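Local coordinates for protein sorbitol dehydrogenase (Gluconobacter oxydans, PDB 5ITG) that probably oxidises D-sorbitol to L-sorbose with an NADP cofactor, as a Rossmann-fold member of the mannitol dehydrogenase family, at residues G328-Y333 with S356-F361; D337-L342 with T349-R354. All coordinates share one frame; numbering follows the deposited sequence.

Contact 1 of 2, residues G328-Y333 with S356-F361; sequences GNLKNY and SVISRF
L330 and I358 meet tip to tip. L330 CD2 lies 3.3 Å from I358 CD1, closer than two methyl carbons normally pack, while L330 CG backs the same methyl at 3.8 Å. The leucine CD2 also reaches F361, arriving near the ring plane at the edge, 4.2 Å from CD2 of the phenylalanine. K331 adds a looser fringe, its CG 4.5 Å from I358 CD1. This is apolar packing between the antiparallel arms (324-338 and 350-361) of a helical hairpin in the mannitol dehydrogenase C-terminal domain. Two torsions aim the central pair: L330 holds CG anti to its backbone nitrogen (chi1 171°), and chi2 -57° turns I358 CD1 toward L330. Behind them, V357 O lies 3.3 Å over one face of F361, nearer the edge than the centre, and F361 stacks with H302. The axes of the two segments pass 11.5 Å apart at 153°, so long side chains bridge the space. L327, from the preceding turn of helix 324-338, also touches I358, and I321 packs on L330. V357 and F361 rest on L298 of helix 288-312, whereas R360 makes salt bridges to D229 and to E258 at the end of strand 255-258.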
loop_
_atom_site.group_PDB
_atom_site.type_symbol
_atom_site.label_atom_id
_atom_site.label_comp_id
_atom_site.label_asym_id
_atom_site.label_seq_id
_atom_site.Cartn_x
_atom_site.Cartn_y
_atom_site.Cartn_z
ATOM N N GLY A 328 22.903 1.993 12.436
ATOM C CA GLY A 328 23.564 0.770 12.858
ATOM C C GLY A 328 22.636 -0.124 13.666
ATOM O O GLY A 328 22.641 -1.352 13.505
ATOM N N ASN A 329 21.832 0.490 14.530
ATOM C CA ASN A 329 20.894 -0.248 15.376
ATOM C C ASN A 329 19.831 -0.921 14.511
ATOM O O ASN A 329 19.438 -2.053 14.776
ATOM C CB ASN A 329 20.233 0.711 16.375
ATOM C CG ASN A 329 19.676 0.001 17.605
ATOM O OD1 ASN A 329 19.148 0.648 18.508
ATOM N ND2 ASN A 329 19.802 -1.310 17.657
ATOM N N LEU A 330 19.360 -0.211 13.486
ATOM C CA LEU A 330 18.354 -0.755 12.570
ATOM C C LEU A 330 18.919 -1.979 11.846
ATOM O O LEU A 330 18.251 -3.012 11.739
ATOM C CB LEU A 330 17.932 0.299 11.533
ATOM C CG LEU A 330 17.047 -0.180 10.372
ATOM C CD1 LEU A 330 15.768 -0.794 10.931
ATOM C CD2 LEU A 330 16.714 0.996 9.437
ATOM N N LYS A 331 20.149 -1.859 11.348
ATOM C CA LYS A 331 20.784 -2.972 10.641
ATOM C C LYS A 331 20.994 -4.166 11.563
ATOM O O LYS A 331 20.813 -5.319 11.157
ATOM C CB LYS A 331 22.140 -2.552 10.064
ATOM C CG LYS A 331 22.081 -1.572 8.907
ATOM C CD LYS A 331 23.495 -1.180 8.519
ATOM C CE LYS A 331 23.515 -0.172 7.391
ATOM N NZ LYS A 331 24.919 0.194 7.052
ATOM N N ASN A 332 21.380 -3.895 12.801
ATOM C CA ASN A 332 21.615 -4.971 13.764
ATOM C C ASN A 332 20.316 -5.694 14.115
ATOM O O ASN A 332 20.308 -6.914 14.292
ATOM C CB ASN A 332 22.279 -4.428 15.039
ATOM C CG ASN A 332 23.685 -3.898 14.781
ATOM O OD1 ASN A 332 24.326 -4.257 13.786
ATOM N ND2 ASN A 332 24.179 -3.058 15.686
ATOM N N TYR A 333 19.229 -4.936 14.240
ATOM C CA TYR A 333 17.912 -5.517 14.532
ATOM C C TYR A 333 17.509 -6.424 13.359
ATOM O O TYR A 333 17.140 -7.579 13.552
ATOM C CB TYR A 333 16.881 -4.394 14.708
ATOM C CG TYR A 333 15.425 -4.836 14.796
ATOM C CD1 TYR A 333 14.972 -5.629 15.849
ATOM C CD2 TYR A 333 14.495 -4.426 13.835
ATOM C CE1 TYR A 333 13.614 -6.005 15.949
ATOM C CE2 TYR A 333 13.138 -4.797 13.926
ATOM C CZ TYR A 333 12.710 -5.585 14.987
ATOM O OH TYR A 333 11.376 -5.946 15.086
ATOM N N SER A 356 17.356 -2.715 0.531
ATOM C CA SER A 356 16.354 -1.843 -0.081
ATOM C C SER A 356 15.610 -1.021 0.971
ATOM O O SER A 356 15.275 0.139 0.737
ATOM C CB SER A 356 15.345 -2.654 -0.903
ATOM O OG SER A 356 14.535 -3.476 -0.076
ATOM N N VAL A 357 15.342 -1.617 2.128
ATOM C CA VAL A 357 14.645 -0.886 3.181
ATOM C C VAL A 357 15.475 0.332 3.563
ATOM O O VAL A 357 14.966 1.450 3.612
ATOM C CB VAL A 357 14.400 -1.787 4.418
ATOM C CG1 VAL A 357 14.089 -0.935 5.650
ATOM C CG2 VAL A 357 13.226 -2.740 4.122
ATOM N N ILE A 358 16.763 0.109 3.797
ATOM C CA ILE A 358 17.677 1.185 4.171
ATOM C C ILE A 358 17.745 2.268 3.089
ATOM O O ILE A 358 17.613 3.456 3.376
ATOM C CB ILE A 358 19.094 0.630 4.414
ATOM C CG1 ILE A 358 19.059 -0.420 5.527
ATOM C CG2 ILE A 358 20.056 1.766 4.752
ATOM C CD1 ILE A 358 18.504 0.091 6.822
ATOM N N SER A 359 17.943 1.849 1.845
ATOM C CA SER A 359 18.035 2.780 0.724
ATOM C C SER A 359 16.771 3.616 0.546
ATOM O O SER A 359 16.837 4.825 0.306
ATOM C CB SER A 359 18.326 2.010 -0.567
ATOM O OG SER A 359 18.330 2.891 -1.683
ATOM N N ARG A 360 15.615 2.971 0.664
ATOM C CA ARG A 360 14.348 3.662 0.506
ATOM C C ARG A 360 14.145 4.726 1.567
ATOM O O ARG A 360 13.688 5.831 1.259
ATOM C CB ARG A 360 13.199 2.657 0.530
ATOM C CG ARG A 360 13.211 1.732 -0.676
ATOM C CD ARG A 360 12.118 0.685 -0.593
ATOM N NE ARG A 360 10.778 1.262 -0.692
ATOM C CZ ARG A 360 9.669 0.608 -0.348
ATOM N NH1 ARG A 360 9.750 -0.633 0.119
ATOM N NH2 ARG A 360 8.480 1.190 -0.475
ATOM N N PHE A 361 14.487 4.400 2.811
ATOM C CA PHE A 361 14.339 5.349 3.909
ATOM C C PHE A 361 15.244 6.568 3.683
ATOM O O PHE A 361 14.982 7.644 4.215
ATOM C CB PHE A 361 14.689 4.693 5.260
ATOM C CG PHE A 361 13.693 3.643 5.727
ATOM C CD1 PHE A 361 12.465 3.474 5.090
ATOM C CD2 PHE A 361 13.989 2.838 6.827
ATOM C CE1 PHE A 361 11.541 2.514 5.546
ATOM C CE2 PHE A 361 13.075 1.875 7.293
ATOM C CZ PHE A 361 11.850 1.717 6.651
#

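Contact 2 of 2, residues D337-L342 with T349-R354; sequences DVIPTL and TLEGYR
I339 and L350 lie alongside one another, their side chains running opposite ways, at the closed end of a helical hairpin, beside its connecting turn; the contact is carried by apolar packing. I339 CG1 rests 3.9 Å from L350 CB, and I339 CG2 lies 4.0 Å from L350 CD1. The far methyl, I339 CD1, continues past the leucine to the backbone, coming within 4.2 Å of E351 N. L350 keeps CG anti to its carbonyl carbon (chi1 -66°) and extends its two branches toward L342. One of them, CD1, approaches L342 O at 3.5 Å, and the other, CD2, crosses the L342 side chain, 3.8 Å from its CD2. Cutting I339 back to an alanine would remove CG1, CG2 and CD1, and is likely to leave a gap against L350 CB and CD1 at the first turn of helix 350-361.

Hydrogen bonds shape each side separately. T349 is the N-cap of helix 350-361: its OG1 accepts from G352 N at 2.9 Å, with a bent N-H...O angle of 139°. On the other side T341 N donates to V338 O in the 3-10 turn that includes I339 and P340.

Charged groups lie around the core. E351 CB lies 3.9 Å over one face of the R354 guanidinium, off its centre, and R354 NH1 bonds to N335. D337 forms a salt bridge with R401 of helix 400-412. L342 packs on R296 and M297 of helix 288-312, on which Y353 and R354 also lie, while V338 and T341 touch helix 377-394.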
loop_
_atom_site.group_PDB
_atom_site.type_symbol
_atom_site.label_atom_id
_atom_site.label_comp_id
_atom_site.label_asym_id
_atom_site.label_seq_id
_atom_site.Cartn_x
_atom_site.Cartn_y
_atom_site.Cartn_z
ATOM N N ASP A 337 17.951 -10.090 14.724
ATOM C CA ASP A 337 16.664 -10.485 15.293
ATOM C C ASP A 337 15.591 -10.933 14.308
ATOM O O ASP A 337 14.909 -11.933 14.541
ATOM C CB ASP A 337 16.110 -9.337 16.146
ATOM C CG ASP A 337 17.113 -8.853 17.176
ATOM O OD1 ASP A 337 17.582 -9.682 17.980
ATOM O OD2 ASP A 337 17.443 -7.651 17.178
ATOM N N VAL A 338 15.439 -10.205 13.208
ATOM C CA VAL A 338 14.402 -10.532 12.235
ATOM C C VAL A 338 14.788 -11.577 11.196
ATOM O O VAL A 338 14.140 -12.616 11.098
ATOM C CB VAL A 338 13.912 -9.264 11.505
ATOM C CG1 VAL A 338 12.731 -9.605 10.569
ATOM C CG2 VAL A 338 13.480 -8.207 12.530
ATOM N N ILE A 339 15.832 -11.309 10.422
ATOM C CA ILE A 339 16.258 -12.243 9.383
ATOM C C ILE A 339 16.422 -13.697 9.851
ATOM O O ILE A 339 15.999 -14.629 9.153
ATOM C CB ILE A 339 17.570 -11.750 8.692
ATOM C CG1 ILE A 339 17.243 -10.558 7.778
ATOM C CG2 ILE A 339 18.190 -12.867 7.852
ATOM C CD1 ILE A 339 18.459 -9.938 7.092
ATOM N N PRO A 340 17.016 -13.916 11.035
ATOM C CA PRO A 340 17.183 -15.305 11.495
ATOM C C PRO A 340 15.869 -15.995 11.872
ATOM O O PRO A 340 15.820 -17.216 11.991
ATOM C CB PRO A 340 18.127 -15.166 12.695
ATOM C CG PRO A 340 18.886 -13.879 12.385
ATOM C CD PRO A 340 17.790 -12.989 11.876
ATOM N N THR A 341 14.804 -15.219 12.049
ATOM C CA THR A 341 13.513 -15.803 12.419
ATOM C C THR A 341 12.419 -15.479 11.399
ATOM O O THR A 341 11.233 -15.493 11.721
ATOM C CB THR A 341 13.069 -15.319 13.822
ATOM O OG1 THR A 341 12.752 -13.921 13.778
ATOM C CG2 THR A 341 14.195 -15.532 14.831
ATOM N N LEU A 342 12.835 -15.214 10.161
ATOM C CA LEU A 342 11.915 -14.870 9.080
ATOM C C LEU A 342 12.060 -15.819 7.892
ATOM O O LEU A 342 13.160 -15.995 7.371
ATOM C CB LEU A 342 12.181 -13.436 8.608
ATOM C CG LEU A 342 11.340 -12.930 7.432
ATOM C CD1 LEU A 342 9.859 -12.979 7.808
ATOM C CD2 LEU A 342 11.754 -11.501 7.071
ATOM N N THR A 349 16.764 -12.456 -1.556
ATOM C CA THR A 349 17.508 -12.666 -0.323
ATOM C C THR A 349 16.984 -11.644 0.676
ATOM O O THR A 349 16.612 -10.522 0.304
ATOM C CB THR A 349 19.031 -12.474 -0.493
ATOM O OG1 THR A 349 19.315 -11.110 -0.807
ATOM C CG2 THR A 349 19.564 -13.373 -1.603
ATOM N N LEU A 350 16.919 -12.047 1.938
ATOM C CA LEU A 350 16.436 -11.156 2.979
ATOM C C LEU A 350 17.433 -10.014 3.156
ATOM O O LEU A 350 17.053 -8.897 3.517
ATOM C CB LEU A 350 16.252 -11.936 4.285
ATOM C CG LEU A 350 15.136 -12.989 4.193
ATOM C CD1 LEU A 350 15.093 -13.840 5.452
ATOM C CD2 LEU A 350 13.805 -12.295 3.976
ATOM N N GLU A 351 18.704 -10.293 2.870
ATOM C CA GLU A 351 19.748 -9.285 2.995
ATOM C C GLU A 351 19.585 -8.221 1.926
ATOM O O GLU A 351 19.870 -7.046 2.163
ATOM C CB GLU A 351 21.132 -9.924 2.884
ATOM C CG GLU A 351 21.403 -10.969 3.945
ATOM C CD GLU A 351 21.347 -12.388 3.403
ATOM O OE1 GLU A 351 20.238 -12.882 3.043
ATOM O OE2 GLU A 351 22.430 -13.003 3.335
ATOM N N GLY A 352 19.139 -8.642 0.747
ATOM C CA GLY A 352 18.914 -7.708 -0.341
ATOM C C GLY A 352 17.697 -6.866 0.003
ATOM O O GLY A 352 17.630 -5.684 -0.325
ATOM N N TYR A 353 16.720 -7.476 0.666
ATOM C CA TYR A 353 15.528 -6.736 1.050
ATOM C C TYR A 353 15.937 -5.691 2.082
ATOM O O TYR A 353 15.504 -4.540 2.025
ATOM C CB TYR A 353 14.469 -7.652 1.658
ATOM C CG TYR A 353 13.119 -6.957 1.772
ATOM C CD1 TYR A 353 12.299 -6.805 0.658
ATOM C CD2 TYR A 353 12.702 -6.402 2.977
ATOM C CE1 TYR A 353 11.083 -6.104 0.742
ATOM C CE2 TYR A 353 11.499 -5.706 3.078
ATOM C CZ TYR A 353 10.697 -5.561 1.960
ATOM O OH TYR A 353 9.514 -4.870 2.069
ATOM N N ARG A 354 16.766 -6.113 3.031
ATOM C CA ARG A 354 17.273 -5.228 4.079
ATOM C C ARG A 354 17.927 -4.013 3.428
ATOM O O ARG A 354 17.687 -2.874 3.831
ATOM C CB ARG A 354 18.310 -5.967 4.934
ATOM C CG ARG A 354 19.095 -5.087 5.900
ATOM C CD ARG A 354 20.424 -5.764 6.259
ATOM N NE ARG A 354 21.345 -5.793 5.122
ATOM C CZ ARG A 354 22.366 -6.638 4.993
ATOM N NH1 ARG A 354 22.614 -7.549 5.930
ATOM N NH2 ARG A 354 23.155 -6.564 3.930
#

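In the fold
From the N terminus, the chain follows helix 324-338, which supplies 328-333 to contact 1 and then, further on, opens the first segment of contact 2. After the non-helical turn beyond L342 it comes back through 349-354, which enters contact 2, and on along helix 350-361, whose residues 356-361 then enter contact 1. Contact 2 closes the short loop at the turn; contact 1 encloses it in a wider one, so the two are nested, their centres 11 Å apart. A probable hydrogen bond from V338 N to Y333 O joins them along the first helix. Together they hold a helical hairpin of the C-terminal domain against helix 288-312.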